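Local coordinates for dihydrodipicolinate reductase N-terminus domain-containing protein (Mycobacterium smegmatis, PDB 6IAQ) that is an NADP-binding amine dehydrogenase that probably catalyses the asymmetric reductive amination of ketones to amines, at residues N147-A150 with L151-T155. Residues are numbered along the deposited sequence; the frame is centred on the assembly and turned at random.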
loop_
_atom_site.group_PDB
_atom_site.type_symbol
_atom_site.label_atom_id
_atom_site.label_comp_id
_atom_site.label_asym_id
_atom_site.label_seq_id
_atom_site.Cartn_x
_atom_site.Cartn_y
_atom_site.Cartn_z
ATOM N N ASN A 147 -0.257 -5.457 -4.331
ATOM C CA ASN A 147 0.538 -4.221 -4.150
ATOM C C ASN A 147 0.557 -3.755 -2.662
ATOM O O ASN A 147 1.630 -3.280 -2.198
ATOM C CB ASN A 147 0.082 -3.117 -5.094
ATOM C CG ASN A 147 0.575 -3.363 -6.524
ATOM O OD1 ASN A 147 1.767 -3.363 -6.760
ATOM N ND2 ASN A 147 -0.301 -3.623 -7.483
ATOM N N MET A 148 -0.563 -3.841 -1.938
ATOM C CA MET A 148 -0.605 -3.416 -0.516
ATOM C C MET A 148 0.165 -4.428 0.339
ATOM O O MET A 148 0.767 -4.027 1.367
ATOM C CB MET A 148 -2.045 -3.339 0.014
ATOM C CG MET A 148 -2.096 -2.621 1.367
ATOM S SD MET A 148 -3.796 -2.302 1.824
ATOM C CE MET A 148 -4.007 -0.764 0.940
ATOM N N ILE A 149 0.165 -5.694 -0.066
ATOM C CA ILE A 149 0.898 -6.750 0.663
ATOM C C ILE A 149 2.405 -6.577 0.441
ATOM O O ILE A 149 3.168 -6.628 1.437
ATOM C CB ILE A 149 0.403 -8.158 0.306
ATOM C CG1 ILE A 149 -1.102 -8.312 0.506
ATOM C CG2 ILE A 149 1.168 -9.204 1.099
ATOM C CD1 ILE A 149 -1.643 -7.735 1.819
ATOM N N ALA A 150 2.838 -6.339 -0.791
ATOM C CA ALA A 150 4.257 -6.038 -1.075
ATOM C C ALA A 150 4.692 -4.782 -0.302
ATOM O O ALA A 150 5.827 -4.750 0.208
ATOM C CB ALA A 150 4.480 -5.897 -2.558
ATOM N N LEU A 151 3.841 -3.756 -0.229
ATOM C CA LEU A 151 4.162 -2.523 0.529
ATOM C C LEU A 151 4.355 -2.873 2.021
ATOM O O LEU A 151 5.328 -2.402 2.631
ATOM C CB LEU A 151 3.056 -1.493 0.300
ATOM C CG LEU A 151 3.208 -0.170 1.059
ATOM C CD1 LEU A 151 4.532 0.509 0.777
ATOM C CD2 LEU A 151 2.074 0.788 0.713
ATOM N N LEU A 152 3.448 -3.654 2.602
ATOM C CA LEU A 152 3.550 -4.073 4.021
ATOM C C LEU A 152 4.870 -4.828 4.232
ATOM O O LEU A 152 5.550 -4.572 5.248
ATOM C CB LEU A 152 2.365 -4.951 4.401
ATOM C CG LEU A 152 2.314 -5.383 5.861
ATOM C CD1 LEU A 152 1.948 -4.179 6.717
ATOM C CD2 LEU A 152 1.339 -6.519 6.063
ATOM N N MET A 153 5.215 -5.730 3.301
ATOM C CA MET A 153 6.507 -6.484 3.306
ATOM C C MET A 153 7.701 -5.519 3.336
ATOM O O MET A 153 8.738 -5.835 3.955
ATOM C CB MET A 153 6.594 -7.416 2.092
ATOM C CG MET A 153 5.641 -8.595 2.180
ATOM S SD MET A 153 5.563 -9.472 0.583
ATOM C CE MET A 153 7.281 -9.968 0.430
ATOM N N GLY A 154 7.561 -4.355 2.715
ATOM C CA GLY A 154 8.574 -3.292 2.716
ATOM C C GLY A 154 8.869 -2.737 4.108
ATOM O O GLY A 154 9.840 -1.991 4.231
ATOM N N THR A 155 8.027 -3.002 5.109
ATOM C CA THR A 155 8.255 -2.512 6.499
ATOM C C THR A 155 8.930 -3.595 7.346
ATOM O O THR A 155 9.152 -3.345 8.565
ATOM C CB THR A 155 6.958 -2.015 7.126
ATOM O OG1 THR A 155 6.139 -3.122 7.490
ATOM C CG2 THR A 155 6.237 -1.063 6.211
#
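Met-153 runs back alongside the carbonyl oxygen of Ile-149 in the last turns of helix 141-153, an alpha-helix that follows strand 134-137 of the parallel Rossmann sheet and leads into strand 158-169 of the mixed sheet. The i to i+4 pattern is explicit: Leu-151, Leu-152, Met-153 and Gly-154 donate their backbone N-H groups to the carbonyls of Asn-147, Met-148, Ile-149 and Ala-150. The bond from Met-153 N to Ile-149 O, 2.9 Å long, is the straightest of the four at 165°; that from Gly-154 N to Ala-150 O is the most bent, at 137°.

Met-153 has CG anti to its carbonyl carbon (chi1 -70°), which swings the chain back toward the preceding turn and sets CG 3.2 Å from Ile-149 O. A bend at chi3 then carries CE away from residues 147-150, while SD of Met-153 stays 4.0 Å from Ala-150 CA and, more loosely, 4.4 Å from Ile-149 CG2.

Both leucines turn the other way from Met-153: CG is anti to the backbone N, beside the carbonyl carbon, and contact with the previous turn falls to CB: that of Leu-152 sits 3.5 Å from Ile-149 O. Their branched ends serve other surfaces, Leu-152 packing on Leu-295 and Ile-287 of the mixed sheet and Leu-151 on Met-148 of the second subunit. Met-148 packs in turn on Leu-151 of that subunit, so this helix contributes to the dimer interface as well as to the domain core.

Three residues on, Thr-155 gives Leu-152 O two bonds, one from its backbone N and one from OG1, which lies in the carbonyl plane 2.7 Å away.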